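Local coordinates for putative GH105 family protein (Salmonella enterica subsp. enterica serovar Paratyphi A, PDB 3QWT) that is of unknown function but probably acts as a hydrolase of the GH105 family, whose members cleave unsaturated glucuronyl or galacturonyl residues from oligosaccharides, at residues A63-T68 and G103-N108; E18-R23 and V320-I325; M145-H150 and V191-Y196; K32-L37 and Q86-I91. One frame throughout, in Å; residues are numbered along the deposited sequence.

The four contacts are spread over one alpha/alpha toroid, in which successive helices wrap round a common axis. Contact 2 ties residues 18-23, just before the first helix, to helix 318-330 late in the chain, and so encloses the other three in sequence. Contacts 1 and 4 interleave along the chain and lie at the two ends of helix 86-102: contact 4 at its start, contact 1 in the loop that follows, their centres about 20 Å apart. Contact 3 comes later in sequence, its nearest atoms about 5 Å from contact 1. Contacts 2 and 3, with centres about 38 Å apart, sit on opposite sides of the chain's centre, so the set spans the fold from its N-terminal arm to the far side.

Contact 1: residues A63-T68 and G103-N108; sequences AGWEWT and GATTKN
Thr105 presses its methyl group onto the indole of Trp65, and this one CH-pi contact makes the tight half of the interface. CG2 of Thr105 stands 3.4 Å from the centroid of the five-membered ring of Trp65 and only 16° off the ring normal, so the methyl lies squarely over the face. The closest ring atoms are those of the shared bond: Thr105 CG2 is 3.3 Å from both CD2 and CE2 of Trp65. Further out, the six-membered ring comes obliquely against the backbone of the other segment, with Trp65 CZ3 3.9 Å from Ala104 CA. A different residue fixes the polar end of the indole, whose NE1 hydrogen-bonds to Thr111 O, while the ring of Trp95 packs edge-to-face with the indole.

The other branch of the threonine is looser and wetter. With OG1 anti to the backbone N (chi1 -174°), the hydroxyl turns from the ring toward a water, 2.8 Å from Thr105 OG1. That water donates to Trp65 O at 2.6 Å, so a single molecule bridges the two loops where no direct hydrogen bond joins them. A glycerol, probably from the crystallisation liquor, rests about 4 Å from the Trp65 side chain and may mark a pocket. The segments are a loop leading into helix 67-83 and the one leaving helix 86-102, two helices that follow each other in the alpha/alpha toroid, the fold of this GH105-like protein.

Contact 2: residues E18-R23 and V320-I325; sequences EHFIAR and VAEKAI
Phe20 and Glu322 meet where the N-terminal arm of the alpha/alpha toroid lies against helix 318-330, one of the last helices of the chain. The arm runs as a loop up to Ala22, the N-cap of the first helix, so the contact brings the start of the chain against a helix late in the sequence. Phe20 alone carries the arm's side of it. Its CG sits between the backbone N and the carbonyl carbon (chi1 76°), and the ring projects toward the helix, while CG2 of the next residue, Ile21, lies over one face near the rim.

Glu322 reaches back past the ring in the opposite direction, its chain bent at chi2 (72°). Ring and carboxylate planes are nearly perpendicular, 86° apart, and OE2 of Glu322 approaches the ring obliquely, 3.3 Å from Phe20 CD2 and 3.5 Å from Phe20 CE2. The carboxylate has stronger partners: OE2 forms a salt bridge with Arg326 NE, one turn further along the same helix, and OE1 is hydrogen-bonded to Tyr376 OH of helix 363-377. Both oxygens are thereby held, which probably fixes the rotation of the group beside the ring. Tyr376 also touches Phe20 and Ile325, linking all three side chains. The apolar end of the contact is the approach of Ile325 CG2 to the ring edge, near its plane, 4.0 Å from Phe20 CZ.

Contact 3: residues M145-H150 and V191-Y196; sequences MPRTDH and VEEATY
Arg147 and Glu193 extend toward each other from opposite directions and join in a salt bridge, NH2 of Arg147 lying 3.1 Å from OE1 of Glu193. The two flat groups are not coplanar: guanidinium and carboxylate planes are 44° apart, and the carboxylate oxygen comes in obliquely. The N-H...O angle is a poor 129°, making the direct hydrogen bond weak. A water compensates by lying at the guanidinium edge, in its plane, where it accepts from Arg147 NE at 2.9 Å and donates to Glu193 OE1 at 2.7 Å. On the far branch of the guanidinium, NH1 bonds to Ala141 O, with a weaker link to Met145 O.

The contact joins the loop after helix 131-143 to helix 188-205, two parts of the alpha/alpha toroid separated in sequence by helix 170-184, at a place where a further copy of the protein closes in. OE1 of Glu193 also accepts from Gln197 NE2. Arg258 of the neighbouring subunit forms a salt bridge with Glu193 OE2 and a cation-pi contact with the ring of Tyr196, so the carboxylate is shared among the loop, its own helix and another chain.

One turn along the helix, Tyr196 points its ring edge at the loop, CG anti to the backbone N. Its hydroxyl donates to the backbone carbonyl of His150, with Tyr196 OH 2.7 Å from His150 O. The carbonyl oxygen lies in the plane of the tyrosine ring, whereas the hydroxyl is tilted 29° out of the carbonyl plane.

Contact 4: residues K32-L37 and Q86-I91; sequences KVTHNL and QTMRKI
Thr34 of helix 23-37 packs against Met88 and Ile91 of helix 86-102, a buried helix-to-helix contact within the alpha/alpha toroid. The interaction between the segments is apolar. Met88, modelled as selenomethionine, bends at chi2 (-64°), which carries its end toward Thr34, and as modelled the two side chains meet tip to tip. The contact rests on the SE atom of Met88, 3.8 Å from Thr34 CG2. The terminal CE is placed implausibly near the threonine hydroxyl, so the exact position of that methyl is doubtful.

Polar bonding runs within each helix rather than between them. Thr34 OG1 hydrogen-bonds to Ile30 O, one turn earlier, which occupies the hydroxyl on its own helix. At the start of the other helix, Asp85 OD2 accepts from Met88 N, holding the first turn from which Met88 projects.

Further side chains pack round the pair. Met370 of helix 363-377 touches Thr34, while Tyr79 and Tyr80 of helix 67-83 flank Met88 and Met76 meets Ile91; helices from both ends of the sequence thus converge here. Ile91 crosses Thr34 obliquely, its extended chain (chi2 173°) bringing CD1 of Ile91 to 3.8 Å from Thr34 CG2.

Contact 1: residues A63-T68 and G103-N108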
loop_
_atom_site.group_PDB
_atom_site.type_symbol
_atom_site.label_atom_id
_atom_site.label_comp_id
_atom_site.label_asym_id
_atom_site.label_seq_id
_atom_site.Cartn_x
_atom_site.Cartn_y
_atom_site.Cartn_z
ATOM N N ALA A 63 -5.879 4.050 49.919
ATOM C CA ALA A 63 -4.767 4.975 49.749
ATOM C C ALA A 63 -3.435 4.281 49.439
ATOM O O ALA A 63 -2.386 4.927 49.416
ATOM C CB ALA A 63 -4.638 5.894 50.953
ATOM N N GLY A 64 -3.476 2.977 49.175
ATOM C CA GLY A 64 -2.263 2.229 48.884
ATOM C C GLY A 64 -1.926 2.120 47.400
ATOM O O GLY A 64 -2.709 2.504 46.535
ATOM N N TRP A 65 -0.741 1.591 47.116
ATOM C CA TRP A 65 -0.330 1.288 45.757
ATOM C C TRP A 65 0.160 -0.150 45.624
ATOM O O TRP A 65 1.314 -0.456 45.929
ATOM C CB TRP A 65 0.776 2.248 45.317
ATOM C CG TRP A 65 1.183 2.146 43.849
ATOM C CD1 TRP A 65 1.042 1.068 43.007
ATOM C CD2 TRP A 65 1.795 3.188 43.064
ATOM N NE1 TRP A 65 1.539 1.378 41.747
ATOM C CE2 TRP A 65 2.008 2.670 41.763
ATOM C CE3 TRP A 65 2.200 4.501 43.345
ATOM C CZ2 TRP A 65 2.600 3.423 40.750
ATOM C CZ3 TRP A 65 2.784 5.253 42.332
ATOM C CH2 TRP A 65 2.984 4.710 41.052
ATOM N N GLU A 66 -0.719 -1.037 45.185
ATOM C CA GLU A 66 -0.276 -2.340 44.699
ATOM C C GLU A 66 -1.245 -2.978 43.707
ATOM O O GLU A 66 -2.194 -2.344 43.250
ATOM C CB GLU A 66 0.036 -3.314 45.831
ATOM C CG GLU A 66 0.992 -4.410 45.360
ATOM C CD GLU A 66 0.930 -5.610 46.224
ATOM O OE1 GLU A 66 1.966 -6.281 46.389
ATOM O OE2 GLU A 66 -0.164 -5.885 46.748
ATOM N N TRP A 67 -0.996 -4.234 43.370
ATOM C CA TRP A 67 -1.768 -4.883 42.312
ATOM C C TRP A 67 -3.254 -4.790 42.596
ATOM O O TRP A 67 -4.074 -4.740 41.681
ATOM C CB TRP A 67 -1.335 -6.340 42.109
ATOM C CG TRP A 67 -1.688 -7.251 43.252
ATOM C CD1 TRP A 67 -0.936 -7.503 44.365
ATOM C CD2 TRP A 67 -2.883 -8.026 43.395
ATOM N NE1 TRP A 67 -1.585 -8.386 45.188
ATOM C CE2 TRP A 67 -2.784 -8.723 44.619
ATOM C CE3 TRP A 67 -4.027 -8.196 42.610
ATOM C CZ2 TRP A 67 -3.786 -9.578 45.076
ATOM C CZ3 TRP A 67 -5.017 -9.051 43.058
ATOM C CH2 TRP A 67 -4.892 -9.730 44.288
ATOM N N THR A 68 -3.599 -4.738 43.869
ATOM C CA THR A 68 -5.001 -4.812 44.260
ATOM C C THR A 68 -5.711 -3.569 43.768
ATOM O O THR A 68 -6.772 -3.645 43.158
ATOM C CB THR A 68 -5.159 -4.951 45.795
ATOM O OG1 THR A 68 -4.615 -3.789 46.442
ATOM C CG2 THR A 68 -4.437 -6.206 46.286
ATOM N N GLY A 103 4.550 10.344 45.141
ATOM C CA GLY A 103 5.779 9.884 44.517
ATOM C C GLY A 103 5.703 8.429 44.089
ATOM O O GLY A 103 4.986 7.620 44.681
ATOM N N ALA A 104 6.451 8.087 43.053
ATOM C CA ALA A 104 6.386 6.741 42.500
ATOM C C ALA A 104 6.802 5.688 43.515
ATOM O O ALA A 104 7.789 5.862 44.218
ATOM C CB ALA A 104 7.264 6.650 41.285
ATOM N N THR A 105 6.054 4.592 43.588
ATOM C CA THR A 105 6.538 3.415 44.290
ATOM C C THR A 105 7.554 2.667 43.427
ATOM O O THR A 105 7.788 3.035 42.272
ATOM C CB THR A 105 5.404 2.435 44.618
ATOM O OG1 THR A 105 5.925 1.380 45.433
ATOM C CG2 THR A 105 4.843 1.833 43.337
ATOM N N THR A 106 8.138 1.604 43.981
ATOM C CA THR A 106 9.121 0.811 43.253
ATOM C C THR A 106 8.454 -0.110 42.227
ATOM O O THR A 106 7.292 -0.456 42.377
ATOM C CB THR A 106 10.022 -0.016 44.206
ATOM O OG1 THR A 106 9.201 -0.746 45.113
ATOM C CG2 THR A 106 10.958 0.912 45.007
ATOM N N LYS A 107 9.203 -0.492 41.194
ATOM C CA LYS A 107 8.657 -1.243 40.068
ATOM C C LYS A 107 8.747 -2.758 40.238
ATOM O O LYS A 107 9.789 -3.297 40.601
ATOM C CB LYS A 107 9.351 -0.834 38.764
ATOM C CG LYS A 107 9.162 0.642 38.382
ATOM C CD LYS A 107 9.651 0.907 36.948
ATOM C CE LYS A 107 9.599 2.392 36.600
ATOM N NZ LYS A 107 10.647 3.165 37.350
ATOM N N ASN A 108 7.640 -3.430 39.953
ATOM C CA ASN A 108 7.575 -4.886 39.985
ATOM C C ASN A 108 6.305 -5.374 39.295
ATOM O O ASN A 108 5.477 -4.564 38.868
ATOM C CB ASN A 108 7.634 -5.403 41.425
ATOM C CG ASN A 108 6.519 -4.849 42.288
ATOM O OD1 ASN A 108 5.333 -5.089 42.029
ATOM N ND2 ASN A 108 6.893 -4.104 43.331
HETATM O O HOH W 1 3.660 0.348 46.719
#

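Contact 2: residues E18-R23 and V320-I325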
loop_
_atom_site.group_PDB
_atom_site.type_symbol
_atom_site.label_atom_id
_atom_site.label_comp_id
_atom_site.label_asym_id
_atom_site.label_seq_id
_atom_site.Cartn_x
_atom_site.Cartn_y
_atom_site.Cartn_z
ATOM N N GLU A 18 -35.950 -12.785 31.064
ATOM C CA GLU A 18 -36.247 -13.098 32.452
ATOM C C GLU A 18 -35.152 -12.552 33.358
ATOM O O GLU A 18 -34.286 -13.290 33.825
ATOM C CB GLU A 18 -36.404 -14.610 32.644
ATOM C CG GLU A 18 -36.896 -15.012 34.032
ATOM C CD GLU A 18 -35.831 -15.729 34.848
ATOM O OE1 GLU A 18 -34.989 -16.431 34.243
ATOM O OE2 GLU A 18 -35.837 -15.586 36.093
ATOM N N HIS A 19 -35.184 -11.250 33.601
ATOM C CA HIS A 19 -34.192 -10.643 34.465
ATOM C C HIS A 19 -34.548 -10.875 35.917
ATOM O O HIS A 19 -35.553 -10.367 36.419
ATOM C CB HIS A 19 -34.053 -9.154 34.176
ATOM C CG HIS A 19 -33.452 -8.860 32.838
ATOM N ND1 HIS A 19 -33.802 -7.759 32.088
ATOM C CD2 HIS A 19 -32.529 -9.533 32.110
ATOM C CE1 HIS A 19 -33.119 -7.763 30.959
ATOM N NE2 HIS A 19 -32.337 -8.827 30.950
ATOM N N PHE A 20 -33.720 -11.656 36.592
ATOM C CA PHE A 20 -33.954 -11.925 37.993
ATOM C C PHE A 20 -33.728 -10.656 38.804
ATOM O O PHE A 20 -34.300 -10.491 39.876
ATOM C CB PHE A 20 -33.079 -13.081 38.485
ATOM C CG PHE A 20 -31.643 -12.718 38.712
ATOM C CD1 PHE A 20 -31.194 -12.395 39.975
ATOM C CD2 PHE A 20 -30.738 -12.737 37.677
ATOM C CE1 PHE A 20 -29.882 -12.084 40.191
ATOM C CE2 PHE A 20 -29.420 -12.431 37.895
ATOM C CZ PHE A 20 -28.991 -12.105 39.149
ATOM N N ILE A 21 -32.914 -9.749 38.274
ATOM C CA ILE A 21 -32.640 -8.492 38.965
ATOM C C ILE A 21 -32.752 -7.338 37.979
ATOM O O ILE A 21 -32.308 -7.454 36.839
ATOM C CB ILE A 21 -31.245 -8.532 39.629
ATOM C CG1 ILE A 21 -30.985 -7.266 40.437
ATOM C CG2 ILE A 21 -30.139 -8.802 38.587
ATOM C CD1 ILE A 21 -29.569 -7.170 40.952
ATOM N N ALA A 22 -33.364 -6.231 38.382
ATOM C CA ALA A 22 -33.614 -5.158 37.420
ATOM C C ALA A 22 -32.380 -4.314 37.148
ATOM O O ALA A 22 -31.527 -4.150 38.019
ATOM C CB ALA A 22 -34.767 -4.293 37.840
ATOM N N ARG A 23 -32.298 -3.781 35.929
ATOM C CA ARG A 23 -31.149 -2.991 35.530
ATOM C C ARG A 23 -30.696 -2.010 36.607
ATOM O O ARG A 23 -29.527 -1.991 36.993
ATOM C CB ARG A 23 -31.408 -2.210 34.236
ATOM C CG ARG A 23 -30.132 -1.499 33.728
ATOM C CD ARG A 23 -30.377 -0.567 32.571
ATOM N NE ARG A 23 -31.279 0.510 32.950
ATOM C CZ ARG A 23 -31.693 1.460 32.122
ATOM N NH1 ARG A 23 -31.275 1.477 30.862
ATOM N NH2 ARG A 23 -32.521 2.396 32.559
ATOM N N VAL A 320 -23.862 -21.136 32.998
ATOM C CA VAL A 320 -22.799 -21.098 33.990
ATOM C C VAL A 320 -22.590 -19.681 34.532
ATOM O O VAL A 320 -22.572 -19.448 35.753
ATOM C CB VAL A 320 -21.490 -21.579 33.404
ATOM C CG1 VAL A 320 -20.353 -21.235 34.352
ATOM C CG2 VAL A 320 -21.571 -23.073 33.143
ATOM N N ALA A 321 -22.435 -18.738 33.610
ATOM C CA ALA A 321 -22.281 -17.330 33.963
ATOM C C ALA A 321 -23.462 -16.854 34.809
ATOM O O ALA A 321 -23.277 -16.274 35.881
ATOM C CB ALA A 321 -22.148 -16.488 32.716
ATOM N N GLU A 322 -24.671 -17.111 34.315
ATOM C CA GLU A 322 -25.910 -16.716 34.986
ATOM C C GLU A 322 -26.001 -17.218 36.424
ATOM O O GLU A 322 -26.407 -16.473 37.320
ATOM C CB GLU A 322 -27.119 -17.204 34.187
ATOM C CG GLU A 322 -28.452 -16.991 34.875
ATOM C CD GLU A 322 -28.876 -15.536 34.906
ATOM O OE1 GLU A 322 -28.316 -14.740 34.113
ATOM O OE2 GLU A 322 -29.772 -15.196 35.722
ATOM N N LYS A 323 -25.635 -18.476 36.645
ATOM C CA LYS A 323 -25.597 -19.008 38.004
ATOM C C LYS A 323 -24.582 -18.236 38.843
ATOM O O LYS A 323 -24.900 -17.775 39.935
ATOM C CB LYS A 323 -25.267 -20.496 38.013
ATOM C CG LYS A 323 -26.241 -21.322 37.212
ATOM C CD LYS A 323 -26.016 -22.808 37.410
ATOM C CE LYS A 323 -26.984 -23.608 36.543
ATOM N NZ LYS A 323 -26.721 -25.071 36.616
ATOM N N ALA A 324 -23.360 -18.090 38.331
ATOM C CA ALA A 324 -22.330 -17.381 39.082
ATOM C C ALA A 324 -22.771 -15.966 39.438
ATOM O O ALA A 324 -22.494 -15.483 40.527
ATOM C CB ALA A 324 -21.006 -17.357 38.313
ATOM N N ILE A 325 -23.446 -15.297 38.514
ATOM C CA ILE A 325 -23.882 -13.924 38.745
ATOM C C ILE A 325 -24.932 -13.854 39.861
ATOM O O ILE A 325 -24.904 -12.957 40.703
ATOM C CB ILE A 325 -24.424 -13.265 37.457
ATOM C CG1 ILE A 325 -23.276 -12.924 36.482
ATOM C CG2 ILE A 325 -25.199 -12.012 37.797
ATOM C CD1 ILE A 325 -22.283 -11.878 37.010
#

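Contact 3: residues M145-H150 and V191-Y196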
loop_
_atom_site.group_PDB
_atom_site.type_symbol
_atom_site.label_atom_id
_atom_site.label_comp_id
_atom_site.label_asym_id
_atom_site.label_seq_id
_atom_site.Cartn_x
_atom_site.Cartn_y
_atom_site.Cartn_z
HETATM N N MSE A 145 12.883 -5.419 33.873
HETATM C CA MSE A 145 12.224 -6.420 34.710
HETATM C C MSE A 145 12.966 -7.751 34.580
HETATM O O MSE A 145 13.279 -8.188 33.480
HETATM C CB MSE A 145 10.746 -6.547 34.351
HETATM C CG MSE A 145 10.060 -7.832 34.806
HETATM SE SE MSE A 145 8.274 -7.897 34.003
HETATM C CE MSE A 145 7.204 -8.572 35.519
ATOM N N PRO A 146 13.289 -8.376 35.718
ATOM C CA PRO A 146 14.002 -9.652 35.746
ATOM C C PRO A 146 13.313 -10.685 34.824
ATOM O O PRO A 146 12.082 -10.764 34.826
ATOM C CB PRO A 146 13.872 -10.095 37.214
ATOM C CG PRO A 146 13.594 -8.893 37.978
ATOM C CD PRO A 146 12.879 -7.933 37.059
ATOM N N ARG A 147 14.080 -11.456 34.054
ATOM C CA ARG A 147 13.488 -12.562 33.263
ATOM C C ARG A 147 13.988 -13.920 33.731
ATOM O O ARG A 147 15.126 -14.045 34.177
ATOM C CB ARG A 147 13.792 -12.431 31.765
ATOM C CG ARG A 147 13.311 -11.141 31.111
ATOM C CD ARG A 147 11.797 -11.059 31.054
ATOM N NE ARG A 147 11.347 -10.289 29.895
ATOM C CZ ARG A 147 11.033 -8.996 29.920
ATOM N NH1 ARG A 147 11.120 -8.307 31.045
ATOM N NH2 ARG A 147 10.641 -8.381 28.814
ATOM N N THR A 148 13.143 -14.936 33.600
ATOM C CA THR A 148 13.551 -16.300 33.856
ATOM C C THR A 148 14.206 -16.841 32.600
ATOM O O THR A 148 14.324 -16.121 31.611
ATOM C CB THR A 148 12.342 -17.190 34.175
ATOM O OG1 THR A 148 11.574 -17.414 32.985
ATOM C CG2 THR A 148 11.458 -16.550 35.240
ATOM N N ASP A 149 14.637 -18.105 32.658
ATOM C CA ASP A 149 14.967 -18.890 31.481
ATOM C C ASP A 149 13.945 -18.612 30.388
ATOM O O ASP A 149 12.759 -18.401 30.674
ATOM C CB ASP A 149 14.890 -20.393 31.811
ATOM C CG ASP A 149 16.005 -20.866 32.741
ATOM O OD1 ASP A 149 16.738 -20.022 33.308
ATOM O OD2 ASP A 149 16.136 -22.095 32.910
ATOM N N HIS A 150 14.406 -18.638 29.142
ATOM C CA HIS A 150 13.530 -18.510 27.985
ATOM C C HIS A 150 12.789 -17.185 28.024
ATOM O O HIS A 150 11.706 -17.055 27.468
ATOM C CB HIS A 150 12.551 -19.689 27.928
ATOM C CG HIS A 150 13.222 -21.007 27.732
ATOM N ND1 HIS A 150 13.936 -21.313 26.589
ATOM C CD2 HIS A 150 13.301 -22.103 28.528
ATOM C CE1 HIS A 150 14.424 -22.538 26.691
ATOM N NE2 HIS A 150 14.047 -23.044 27.854
ATOM N N VAL A 191 3.571 -5.301 22.170
ATOM C CA VAL A 191 2.520 -6.268 21.925
ATOM C C VAL A 191 3.113 -7.624 21.568
ATOM O O VAL A 191 2.573 -8.658 21.956
ATOM C CB VAL A 191 1.606 -5.799 20.794
ATOM C CG1 VAL A 191 0.579 -6.871 20.475
ATOM C CG2 VAL A 191 0.933 -4.483 21.179
ATOM N N GLU A 192 4.223 -7.617 20.829
ATOM C CA GLU A 192 4.891 -8.866 20.459
ATOM C C GLU A 192 5.402 -9.539 21.738
ATOM O O GLU A 192 5.217 -10.742 21.950
ATOM C CB GLU A 192 6.046 -8.645 19.459
ATOM C CG GLU A 192 5.615 -8.481 18.004
ATOM C CD GLU A 192 4.487 -9.445 17.587
ATOM O OE1 GLU A 192 3.323 -8.992 17.561
ATOM O OE2 GLU A 192 4.742 -10.641 17.278
ATOM N N GLU A 193 6.011 -8.739 22.604
ATOM C CA GLU A 193 6.508 -9.242 23.872
ATOM C C GLU A 193 5.357 -9.845 24.661
ATOM O O GLU A 193 5.478 -10.924 25.247
ATOM C CB GLU A 193 7.157 -8.105 24.668
ATOM C CG GLU A 193 7.568 -8.505 26.075
ATOM C CD GLU A 193 8.664 -9.580 26.108
ATOM O OE1 GLU A 193 8.838 -10.225 27.164
ATOM O OE2 GLU A 193 9.366 -9.768 25.092
ATOM N N ALA A 194 4.239 -9.134 24.673
ATOM C CA ALA A 194 3.068 -9.563 25.434
ATOM C C ALA A 194 2.523 -10.933 24.963
ATOM O O ALA A 194 2.216 -11.808 25.763
ATOM C CB ALA A 194 1.986 -8.482 25.381
ATOM N N THR A 195 2.426 -11.103 23.654
ATOM C CA THR A 195 1.990 -12.358 23.051
ATOM C C THR A 195 2.936 -13.482 23.379
ATOM O O THR A 195 2.503 -14.588 23.729
ATOM C CB THR A 195 1.931 -12.215 21.539
ATOM O OG1 THR A 195 1.064 -11.122 21.242
ATOM C CG2 THR A 195 1.395 -13.509 20.876
ATOM N N TYR A 196 4.234 -13.208 23.259
ATOM C CA TYR A 196 5.211 -14.213 23.630
ATOM C C TYR A 196 5.033 -14.620 25.094
ATOM O O TYR A 196 5.031 -15.808 25.420
ATOM C CB TYR A 196 6.631 -13.755 23.353
ATOM C CG TYR A 196 7.671 -14.733 23.820
ATOM C CD1 TYR A 196 7.971 -15.869 23.066
ATOM C CD2 TYR A 196 8.339 -14.545 25.032
ATOM C CE1 TYR A 196 8.919 -16.778 23.483
ATOM C CE2 TYR A 196 9.307 -15.455 25.467
ATOM C CZ TYR A 196 9.584 -16.574 24.681
ATOM O OH TYR A 196 10.522 -17.486 25.090
HETATM O O HOH W 2 11.118 -11.650 27.301
#

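Contact 4: residues K32-L37 and Q86-I91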
loop_
_atom_site.group_PDB
_atom_site.type_symbol
_atom_site.label_atom_id
_atom_site.label_comp_id
_atom_site.label_asym_id
_atom_site.label_seq_id
_atom_site.Cartn_x
_atom_site.Cartn_y
_atom_site.Cartn_z
ATOM N N LYS A 32 -22.985 0.711 45.486
ATOM C CA LYS A 32 -22.754 0.258 46.860
ATOM C C LYS A 32 -21.412 -0.475 47.024
ATOM O O LYS A 32 -20.719 -0.344 48.043
ATOM C CB LYS A 32 -23.907 -0.648 47.323
ATOM C CG LYS A 32 -24.063 -0.742 48.832
ATOM C CD LYS A 32 -24.892 -1.962 49.233
ATOM C CE LYS A 32 -26.232 -2.033 48.492
ATOM N NZ LYS A 32 -26.933 -3.331 48.735
ATOM N N VAL A 33 -21.065 -1.264 46.017
ATOM C CA VAL A 33 -19.813 -1.998 46.000
ATOM C C VAL A 33 -18.629 -1.032 45.872
ATOM O O VAL A 33 -17.577 -1.227 46.479
ATOM C CB VAL A 33 -19.852 -3.046 44.861
ATOM C CG1 VAL A 33 -18.475 -3.616 44.555
ATOM C CG2 VAL A 33 -20.835 -4.157 45.233
ATOM N N THR A 34 -18.815 0.030 45.100
ATOM C CA THR A 34 -17.769 1.028 44.913
ATOM C C THR A 34 -17.561 1.802 46.199
ATOM O O THR A 34 -16.429 2.044 46.609
ATOM C CB THR A 34 -18.118 1.995 43.770
ATOM O OG1 THR A 34 -18.243 1.250 42.559
ATOM C CG2 THR A 34 -17.029 3.040 43.582
ATOM N N HIS A 35 -18.663 2.169 46.841
ATOM C CA HIS A 35 -18.604 2.941 48.072
ATOM C C HIS A 35 -17.852 2.157 49.138
ATOM O O HIS A 35 -17.044 2.708 49.892
ATOM C CB HIS A 35 -20.009 3.289 48.562
ATOM C CG HIS A 35 -20.016 4.168 49.775
ATOM N ND1 HIS A 35 -20.243 3.681 51.048
ATOM C CD2 HIS A 35 -19.801 5.495 49.913
ATOM C CE1 HIS A 35 -20.172 4.673 51.911
ATOM N NE2 HIS A 35 -19.908 5.787 51.251
ATOM N N ASN A 36 -18.115 0.860 49.179
ATOM C CA ASN A 36 -17.411 -0.033 50.083
ATOM C C ASN A 36 -15.888 -0.016 49.832
ATOM O O ASN A 36 -15.096 0.252 50.737
ATOM C CB ASN A 36 -17.996 -1.450 49.955
ATOM C CG ASN A 36 -17.720 -2.307 51.169
ATOM O OD1 ASN A 36 -16.722 -3.016 51.217
ATOM N ND2 ASN A 36 -18.611 -2.247 52.160
ATOM N N LEU A 37 -15.489 -0.277 48.592
ATOM C CA LEU A 37 -14.075 -0.318 48.209
ATOM C C LEU A 37 -13.250 0.860 48.724
ATOM O O LEU A 37 -12.270 0.668 49.439
ATOM C CB LEU A 37 -13.948 -0.402 46.684
ATOM C CG LEU A 37 -12.649 -0.901 46.041
ATOM C CD1 LEU A 37 -12.823 -0.993 44.516
ATOM C CD2 LEU A 37 -11.448 -0.036 46.380
ATOM N N GLN A 86 -19.499 9.988 35.862
ATOM C CA GLN A 86 -18.410 10.892 36.269
ATOM C C GLN A 86 -17.918 10.677 37.711
ATOM O O GLN A 86 -16.807 11.075 38.069
ATOM C CB GLN A 86 -18.804 12.352 36.036
ATOM C CG GLN A 86 -18.678 12.785 34.585
ATOM C CD GLN A 86 -17.230 12.828 34.135
ATOM O OE1 GLN A 86 -16.325 12.872 34.963
ATOM N NE2 GLN A 86 -17.002 12.804 32.829
ATOM N N THR A 87 -18.750 10.019 38.511
ATOM C CA THR A 87 -18.384 9.602 39.865
ATOM C C THR A 87 -17.233 8.592 39.847
ATOM O O THR A 87 -16.254 8.747 40.583
ATOM C CB THR A 87 -19.607 8.994 40.612
ATOM O OG1 THR A 87 -20.647 9.974 40.699
ATOM C CG2 THR A 87 -19.231 8.525 42.010
HETATM N N MSE A 88 -17.354 7.563 39.009
HETATM C CA MSE A 88 -16.249 6.636 38.773
HETATM C C MSE A 88 -15.001 7.334 38.251
HETATM O O MSE A 88 -13.893 7.018 38.678
HETATM C CB MSE A 88 -16.643 5.563 37.768
HETATM C CG MSE A 88 -17.683 4.627 38.280
HETATM SE SE MSE A 88 -17.037 3.591 39.790
HETATM C CE MSE A 88 -18.775 2.907 40.348
ATOM N N ARG A 89 -15.179 8.243 37.294
ATOM C CA ARG A 89 -14.041 8.927 36.695
ATOM C C ARG A 89 -13.233 9.650 37.771
ATOM O O ARG A 89 -12.012 9.483 37.865
ATOM C CB ARG A 89 -14.483 9.930 35.616
ATOM C CG ARG A 89 -13.319 10.497 34.797
ATOM C CD ARG A 89 -13.436 12.020 34.535
ATOM N NE ARG A 89 -14.018 12.764 35.660
ATOM C CZ ARG A 89 -13.346 13.315 36.677
ATOM N NH1 ARG A 89 -14.017 13.961 37.624
ATOM N NH2 ARG A 89 -12.025 13.227 36.768
ATOM N N LYS A 90 -13.923 10.450 38.587
ATOM C CA LYS A 90 -13.243 11.234 39.607
ATOM C C LYS A 90 -12.451 10.341 40.559
ATOM O O LYS A 90 -11.298 10.623 40.861
ATOM C CB LYS A 90 -14.222 12.124 40.366
ATOM C CG LYS A 90 -13.654 12.714 41.661
ATOM C CD LYS A 90 -13.887 14.223 41.739
ATOM C CE LYS A 90 -13.150 14.829 42.918
ATOM N NZ LYS A 90 -13.508 14.128 44.190
ATOM N N ILE A 91 -13.053 9.245 41.002
ATOM C CA ILE A 91 -12.357 8.313 41.889
ATOM C C ILE A 91 -11.054 7.795 41.258
ATOM O O ILE A 91 -10.008 7.725 41.913
ATOM C CB ILE A 91 -13.270 7.123 42.296
ATOM C CG1 ILE A 91 -14.408 7.605 43.200
ATOM C CG2 ILE A 91 -12.471 6.049 43.008
ATOM C CD1 ILE A 91 -15.460 6.530 43.509
#